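Local coordinates for mandelate racemase/muconate lactonizing enzyme-like protein (Rubrobacter xylanophilus DSM 9941, PDB 3CYJ) that belongs to the enolase superfamily, with a C-terminal barrel domain that holds a sodium ion, though its own function is not assigned, at residues Tyr219-Val224 with Ile266-Val271; Glu249-Trp252 with Gln256-Asp259. One frame throughout, in Å; residues are numbered along the deposited sequence. Where two conformers were deposited one is given.

Contact 1: residues Tyr219-Val224 with Ile266-Val271. With NA (sodium ion), chain E.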
ATOM      1  N   TYR A 219     -14.846  21.493 -14.815  1.00 37.86           N
ATOM      2  CA  TYR A 219     -15.295  21.041 -13.484  1.00 38.10           C
ATOM      3  C   TYR A 219     -16.321  19.965 -13.682  1.00 38.41           C
ATOM      4  O   TYR A 219     -17.280  20.138 -14.439  1.00 37.38           O
ATOM      5  CB  TYR A 219     -15.935  22.210 -12.778  1.00 37.32           C
ATOM      6  CG  TYR A 219     -16.266  22.082 -11.287  1.00 42.29           C
ATOM      7  CD1 TYR A 219     -15.369  22.559 -10.340  1.00 44.72           C
ATOM      8  CD2 TYR A 219     -17.539  21.642 -10.829  1.00 44.05           C
ATOM      9  CE1 TYR A 219     -15.649  22.523  -8.981  1.00 47.52           C
ATOM     10  CE2 TYR A 219     -17.848  21.626  -9.450  1.00 43.19           C
ATOM     11  CZ  TYR A 219     -16.890  22.075  -8.547  1.00 48.51           C
ATOM     12  OH  TYR A 219     -17.084  22.095  -7.174  1.00 53.05           O
ATOM     13  N   LEU A 220     -16.096  18.828 -13.025  1.00 39.26           N
ATOM     14  CA  LEU A 220     -17.005  17.695 -13.117  1.00 38.21           C
ATOM     15  C   LEU A 220     -17.341  17.269 -11.690  1.00 38.30           C
ATOM     16  O   LEU A 220     -16.525  16.662 -11.030  1.00 37.44           O
ATOM     17  CB  LEU A 220     -16.393  16.527 -13.931  1.00 38.12           C
ATOM     18  CG  LEU A 220     -17.217  15.208 -13.944  1.00 39.22           C
ATOM     19  CD1 LEU A 220     -18.733  15.478 -14.239  1.00 35.68           C
ATOM     20  CD2 LEU A 220     -16.667  14.155 -14.880  1.00 37.41           C
ATOM     21  N   GLU A 221     -18.568  17.579 -11.252  1.00 38.32           N
ATOM     22  CA  GLU A 221     -18.996  17.295  -9.909  1.00 39.32           C
ATOM     23  C   GLU A 221     -19.812  15.973  -9.796  1.00 39.70           C
ATOM     24  O   GLU A 221     -20.699  15.686 -10.619  1.00 38.60           O
ATOM     25  CB  GLU A 221     -19.812  18.460  -9.382  1.00 39.26           C
ATOM     26  CG  GLU A 221     -20.066  18.315  -7.907  1.00 42.44           C
ATOM     27  CD  GLU A 221     -21.080  19.341  -7.395  1.00 50.29           C
ATOM     28  OE1 GLU A 221     -21.205  20.434  -8.023  1.00 49.80           O
ATOM     29  OE2 GLU A 221     -21.755  19.034  -6.372  1.00 49.58           O
ATOM     30  N   GLU A 222     -19.495  15.178  -8.769  1.00 40.11           N
ATOM     31  CA  GLU A 222     -20.248  13.964  -8.475  1.00 41.04           C
ATOM     32  C   GLU A 222     -20.465  13.062  -9.683  1.00 40.65           C
ATOM     33  O   GLU A 222     -21.595  12.626  -9.951  1.00 40.08           O
ATOM     34  CB  GLU A 222     -21.585  14.317  -7.835  1.00 41.57           C
ATOM     35  CG  GLU A 222     -21.403  14.749  -6.363  1.00 48.16           C
ATOM     36  CD  GLU A 222     -22.702  15.266  -5.683  1.00 57.06           C
ATOM     37  OE1 GLU A 222     -23.747  15.415  -6.362  1.00 58.03           O
ATOM     38  OE2 GLU A 222     -22.668  15.548  -4.457  1.00 61.48           O
ATOM     39  N   PRO A 223     -19.359  12.721 -10.377  1.00 40.65           N
ATOM     40  CA  PRO A 223     -19.557  11.906 -11.568  1.00 39.96           C
ATOM     41  C   PRO A 223     -20.126  10.525 -11.165  1.00 40.94           C
ATOM     42  O   PRO A 223     -20.934   9.959 -11.906  1.00 41.05           O
ATOM     43  CB  PRO A 223     -18.154  11.763 -12.136  1.00 37.69           C
ATOM     44  CG  PRO A 223     -17.200  11.940 -10.908  1.00 40.31           C
ATOM     45  CD  PRO A 223     -17.920  12.915 -10.009  1.00 40.20           C
ATOM     46  N   VAL A 224     -19.659   9.983 -10.036  1.00 41.17           N
ATOM     47  CA  VAL A 224     -20.174   8.719  -9.527  1.00 42.77           C
ATOM     48  C   VAL A 224     -20.761   8.973  -8.151  1.00 45.14           C
ATOM     49  O   VAL A 224     -20.577  10.072  -7.600  1.00 44.83           O
ATOM     50  CB  VAL A 224     -19.087   7.594  -9.452  1.00 42.35           C
ATOM     51  CG1 VAL A 224     -18.620   7.222 -10.838  1.00 37.22           C
ATOM     52  CG2 VAL A 224     -17.922   7.983  -8.509  1.00 38.53           C
ATOM     53  N   ILE A 266     -11.224  18.825  -5.864  1.00 36.75           N
ATOM     54  CA  ILE A 266     -11.875  19.909  -5.157  1.00 36.97           C
ATOM     55  C   ILE A 266     -12.874  19.379  -4.109  1.00 37.47           C
ATOM     56  O   ILE A 266     -13.751  18.590  -4.429  1.00 36.53           O
ATOM     57  CB  ILE A 266     -12.616  20.905  -6.133  1.00 37.48           C
ATOM     58  CG1 ILE A 266     -11.661  21.450  -7.202  1.00 37.80           C
ATOM     59  CG2 ILE A 266     -13.220  22.082  -5.346  1.00 35.10           C
ATOM     60  CD1 ILE A 266     -12.216  22.513  -8.051  1.00 40.15           C
ATOM     61  N   LEU A 267     -12.719  19.809  -2.854  1.00 38.59           N
ATOM     62  CA  LEU A 267     -13.558  19.334  -1.788  1.00 38.88           C
ATOM     63  C   LEU A 267     -14.729  20.296  -1.601  1.00 38.99           C
ATOM     64  O   LEU A 267     -14.546  21.519  -1.657  1.00 38.98           O
ATOM     65  CB  LEU A 267     -12.750  19.200  -0.509  1.00 39.25           C
ATOM     66  CG  LEU A 267     -13.500  18.702   0.756  1.00 41.81           C
ATOM     67  CD1 LEU A 267     -14.108  17.384   0.487  1.00 46.12           C
ATOM     68  CD2 LEU A 267     -12.594  18.457   1.890  1.00 45.93           C
ATOM     69  N   GLN A 268     -15.926  19.751  -1.392  1.00 38.29           N
ATOM     70  CA  GLN A 268     -17.096  20.566  -1.187  1.00 38.74           C
ATOM     71  C   GLN A 268     -17.704  20.250   0.143  1.00 39.33           C
ATOM     72  O   GLN A 268     -17.632  19.119   0.601  1.00 39.80           O
ATOM     73  CB  GLN A 268     -18.155  20.255  -2.226  1.00 38.54           C
ATOM     74  CG  GLN A 268     -17.684  20.389  -3.637  1.00 41.21           C
ATOM     75  CD  GLN A 268     -18.719  19.924  -4.624  1.00 43.23           C
ATOM     76  OE1 GLN A 268     -18.790  20.445  -5.702  1.00 49.91           O
ATOM     77  NE2 GLN A 268     -19.501  18.914  -4.269  1.00 47.47           N
ATOM     78  N   ALA A 269     -18.324  21.253   0.769  1.00 39.45           N
ATOM     79  CA  ALA A 269     -19.226  20.993   1.871  1.00 38.58           C
ATOM     80  C   ALA A 269     -20.360  22.038   1.872  1.00 38.23           C
ATOM     81  O   ALA A 269     -20.299  23.059   1.193  1.00 37.32           O
ATOM     82  CB  ALA A 269     -18.470  20.891   3.222  1.00 36.96           C
ATOM     83  N   ASP A 270     -21.433  21.726   2.577  1.00 37.77           N
ATOM     84  CA  ASP A 270     -22.622  22.559   2.587  1.00 37.94           C
ATOM     85  C   ASP A 270     -22.792  23.003   4.016  1.00 37.72           C
ATOM     86  O   ASP A 270     -23.005  22.181   4.902  1.00 37.57           O
ATOM     87  CB  ASP A 270     -23.778  21.678   2.133  1.00 39.19           C
ATOM     88  CG  ASP A 270     -25.142  22.386   2.126  1.00 41.32           C
ATOM     89  OD1 ASP A 270     -25.417  23.292   2.957  1.00 47.90           O
ATOM     90  OD2 ASP A 270     -25.967  21.970   1.309  1.00 39.97           O
ATOM     91  N   VAL A 271     -22.664  24.298   4.252  1.00 37.90           N
ATOM     92  CA  VAL A 271     -22.760  24.831   5.621  1.00 39.38           C
ATOM     93  C   VAL A 271     -24.065  24.408   6.367  1.00 39.11           C
ATOM     94  O   VAL A 271     -24.103  24.351   7.617  1.00 40.02           O
ATOM     95  CB  VAL A 271     -22.594  26.394   5.646  1.00 39.43           C
ATOM     96  CG1 VAL A 271     -23.852  27.069   5.243  1.00 40.86           C
ATOM     97  CG2 VAL A 271     -22.221  26.884   6.994  1.00 39.95           C
TER
HETATM   98 NA    NA E 371     -24.153  18.081  -6.677  1.00 55.39          NA

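Contact 2: residues Glu249-Trp252 with Gln256-Asp259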
ATOM      1  N   GLU A 249     -20.882  17.139  -0.818  1.00 51.66           N
ATOM      2  CA  GLU A 249     -22.083  17.478   0.006  1.00 54.26           C
ATOM      3  C   GLU A 249     -22.625  16.510   1.099  1.00 54.93           C
ATOM      4  O   GLU A 249     -23.289  16.959   2.028  1.00 55.18           O
ATOM      5  CB  GLU A 249     -23.250  17.884  -0.866  1.00 54.30           C
ATOM      6  CG  GLU A 249     -23.492  16.933  -2.035  1.00 56.77           C
ATOM      7  CD  GLU A 249     -24.816  17.183  -2.674  1.00 59.45           C
ATOM      8  OE1 GLU A 249     -24.963  17.020  -3.912  1.00 62.96           O
ATOM      9  OE2 GLU A 249     -25.727  17.564  -1.912  1.00 61.57           O
ATOM     10  N   TYR A 250     -22.371  15.213   1.022  1.00 55.22           N
ATOM     11  CA  TYR A 250     -23.085  14.326   1.943  1.00 54.97           C
ATOM     12  C   TYR A 250     -22.314  13.801   3.132  1.00 55.71           C
ATOM     13  O   TYR A 250     -22.819  12.939   3.820  1.00 56.98           O
ATOM     14  CB  TYR A 250     -23.693  13.149   1.189  1.00 54.47           C
ATOM     15  CG  TYR A 250     -24.633  13.591   0.079  1.00 54.38           C
ATOM     16  CD1 TYR A 250     -25.832  14.248   0.373  1.00 52.02           C
ATOM     17  CD2 TYR A 250     -24.316  13.372  -1.257  1.00 49.36           C
ATOM     18  CE1 TYR A 250     -26.702  14.652  -0.665  1.00 50.85           C
ATOM     19  CE2 TYR A 250     -25.176  13.765  -2.274  1.00 47.96           C
ATOM     20  CZ  TYR A 250     -26.358  14.404  -1.977  1.00 47.60           C
ATOM     21  OH  TYR A 250     -27.189  14.815  -2.994  1.00 48.00           O
ATOM     22  N   GLU A 251     -21.114  14.306   3.409  1.00 55.77           N
ATOM     23  CA  GLU A 251     -20.331  13.755   4.508  1.00 55.34           C
ATOM     24  C   GLU A 251     -20.790  14.377   5.784  1.00 55.47           C
ATOM     25  O   GLU A 251     -21.273  15.514   5.772  1.00 56.04           O
ATOM     26  CB  GLU A 251     -18.826  14.024   4.291  1.00 55.96           C
ATOM     27  CG  GLU A 251     -18.223  13.173   3.186  1.00 53.90           C
ATOM     28  CD  GLU A 251     -18.674  13.620   1.863  1.00 54.59           C
ATOM     29  OE1 GLU A 251     -18.897  14.841   1.758  1.00 56.59           O
ATOM     30  OE2 GLU A 251     -18.823  12.771   0.942  1.00 55.54           O
ATOM     31  N   TRP A 252     -20.639  13.642   6.886  1.00 55.38           N
ATOM     32  CA  TRP A 252     -21.069  14.188   8.169  0.50 55.21           C
ATOM     33  C   TRP A 252     -20.012  13.871   9.290  1.00 55.81           C
ATOM     34  O   TRP A 252     -20.212  14.146  10.471  1.00 56.35           O
ATOM     35  CB  TRP A 252     -22.546  13.763   8.480  0.50 54.51           C
ATOM     36  CG  TRP A 252     -23.477  13.414   7.198  0.50 51.72           C
ATOM     37  CD1 TRP A 252     -23.408  12.272   6.423  0.50 49.49           C
ATOM     38  CD2 TRP A 252     -24.567  14.196   6.623  0.50 47.20           C
ATOM     39  NE1 TRP A 252     -24.365  12.309   5.420  0.50 46.24           N
ATOM     40  CE2 TRP A 252     -25.080  13.469   5.523  0.50 45.24           C
ATOM     41  CE3 TRP A 252     -25.135  15.437   6.918  0.50 46.98           C
ATOM     42  CZ2 TRP A 252     -26.143  13.936   4.736  0.50 45.61           C
ATOM     43  CZ3 TRP A 252     -26.192  15.901   6.121  0.50 45.14           C
ATOM     44  CH2 TRP A 252     -26.668  15.158   5.037  0.50 44.18           C
ATOM     45  N   GLN A 256     -14.666  11.397   7.393  1.00 50.09           N
ATOM     46  CA  GLN A 256     -15.273  11.257   6.053  1.00 50.28           C
ATOM     47  C   GLN A 256     -14.738  12.288   5.043  1.00 48.77           C
ATOM     48  O   GLN A 256     -14.314  11.927   3.952  1.00 47.98           O
ATOM     49  CB  GLN A 256     -16.798  11.324   6.111  1.00 50.83           C
ATOM     50  CG  GLN A 256     -17.394  10.022   6.505  1.00 53.57           C
ATOM     51  CD  GLN A 256     -18.837  10.168   6.898  1.00 54.77           C
ATOM     52  OE1 GLN A 256     -19.449  11.229   6.678  1.00 57.10           O
ATOM     53  NE2 GLN A 256     -19.402   9.100   7.482  1.00 53.17           N
ATOM     54  N   LEU A 257     -14.732  13.560   5.437  1.00 48.35           N
ATOM     55  CA  LEU A 257     -14.091  14.627   4.647  1.00 48.07           C
ATOM     56  C   LEU A 257     -12.616  14.327   4.404  1.00 47.66           C
ATOM     57  O   LEU A 257     -12.113  14.486   3.282  1.00 46.56           O
ATOM     58  CB  LEU A 257     -14.260  15.980   5.315  1.00 47.59           C
ATOM     59  CG  LEU A 257     -15.653  16.572   5.132  1.00 50.55           C
ATOM     60  CD1 LEU A 257     -15.683  17.984   5.674  1.00 53.42           C
ATOM     61  CD2 LEU A 257     -16.167  16.542   3.668  1.00 50.53           C
ATOM     62  N   HIS A 258     -11.956  13.836   5.449  1.00 46.78           N
ATOM     63  CA  HIS A 258     -10.588  13.404   5.346  1.00 47.30           C
ATOM     64  C   HIS A 258     -10.376  12.242   4.338  1.00 46.90           C
ATOM     65  O   HIS A 258      -9.371  12.198   3.632  1.00 46.19           O
ATOM     66  CB  HIS A 258     -10.086  12.996   6.738  1.00 47.71           C
ATOM     67  CG  HIS A 258      -8.766  12.310   6.708  1.00 51.23           C
ATOM     68  ND1 HIS A 258      -8.651  10.941   6.588  1.00 57.04           N
ATOM     69  CD2 HIS A 258      -7.498  12.798   6.712  1.00 55.46           C
ATOM     70  CE1 HIS A 258      -7.365  10.610   6.544  1.00 60.22           C
ATOM     71  NE2 HIS A 258      -6.644  11.719   6.608  1.00 59.07           N
ATOM     72  N   ASP A 259     -11.286  11.260   4.325  1.00 47.19           N
ATOM     73  CA  ASP A 259     -11.232  10.207   3.304  1.00 46.89           C
ATOM     74  C   ASP A 259     -11.509  10.812   1.922  1.00 45.41           C
ATOM     75  O   ASP A 259     -10.787  10.545   0.978  1.00 45.82           O
ATOM     76  CB  ASP A 259     -12.221   9.086   3.598  1.00 47.96           C
ATOM     77  CG  ASP A 259     -11.814   8.218   4.843  1.00 51.84           C
ATOM     78  OD1 ASP A 259     -10.601   8.171   5.209  1.00 52.39           O
ATOM     79  OD2 ASP A 259     -12.737   7.593   5.448  1.00 55.02           O
TER

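Contact 1: residues Tyr219-Val224 with Ile266-Val271
The hydroxyl of Tyr219 meets the amide of Gln268 at the ring edge, OH giving a hydrogen bond to Gln268 OE1 at 2.8 Å. The donor lies in the carbonyl plane on a lone pair (C=O...donor angle 134°), which settles the orientation of the amide: OE1 faces the phenol, and NE2 is left to turn to Glu221. That second bond, NE2 to Glu221 OE2 at 3.1 Å, is weak and bent to 147°. Carboxylate and amide stand nearly perpendicular, and Glu221 CD comes within 3.1 Å of Gln268 OE1. The phenol gets to the amide because CG of Tyr219 is anti to the backbone N (chi1 -169°), while the extended chain of Gln268 comes from the opposite direction.

These polar ends form the tight part. The apolar side is sparser: Ile266 CD1 meets the ring edge at Tyr219 CE1, 3.6 Å away. The backbones do not pair, since the axes of strands 219-221 and 266-269 stay 9.9 Å apart. Strand 244-247 runs between them in the parallel barrel of the enolase C-terminal domain, and its small Ala246 is touched by Tyr219, Ile266 and Gln268. Past Gln268 the two segments diverge, and Glu222 makes no close contact with 266-271. Here, beyond the C-terminal end of strand 219-221, sits the sodium ion, bound by Glu221 OE2 at 2.6 Å, by Glu222 OE1 at 2.7 Å and by Asp194. A glycerol near Glu221 is consistent with a pocket on this side.

Glu221 thus divides its carboxylate: OE1 forms a salt bridge with Lys164, while OE2 serves metal and amide. With Tyr219 fixing Gln268 and Gln268 touching OE2, the chemistry is consistent with a second shell that helps to position a metal ligand, although the weak amide bond probably contributes less than the ion and the lysine.

Contact 2: residues Glu249-Trp252 with Gln256-Asp259
Gln256 OE1 accepts the backbone N-H of Trp252 at 2.7 Å, in a bond that is almost straight (N-H...O angle 175°). The donor stands nearly along the C=O axis (165°), and OE1 has a further hydrogen bond to a residue adjoining the segments, so this one oxygen is gripped more than once. It also lies 3.4 Å from Glu251 CA, close against the backbone just before the bonded amide. The extended chain beyond CG of Gln256 carries the amide back from the helix to the loop.

Both segments belong to one beta-alpha unit of the enolase-type barrel: 249-252 leaves strand 244-247, and Gln256 sits in the first turn of helix 254-261, where its N is hydrogen-bonded to Thr253 OG1. The glutamine therefore ties the helix start to the loop that leads into it.

Beside the polar bond, Glu251 packs with its aliphatic part. Its CB approaches Leu257 CD2 at 3.7 Å, and CG meets Gln256 CB at the same separation of 3.7 Å. A bend at chi2 (72°) folds the chain so that OE1 of Glu251, too, lies 3.7 Å from Leu257 CD2. Leu257 is buried and also touches Val283 of helix 283-290. Gln256 instead packs on Gln256 of a second subunit, to which Asp259 adds a salt bridge with Arg229 of that subunit.

Contact 1 is the core one: its four touching residues are all buried, and its centre lies about 10 Å from that of the chain, against about 14 Å for contact 2. Contact 1 spans two strands of the barrel with a third between them; contact 2 is local, closing a loop onto the next helix, and is nested in the chain between the segments of contact 1. Side-chain hydrogen bonds and metal coordination mark the first, whereas a backbone-to-amide bond and subunit packing mark the second. They meet where Leu267 CD1 packs on Leu257 CD2 at 3.9 Å and where the carboxylates of Glu222 and Glu249 come close.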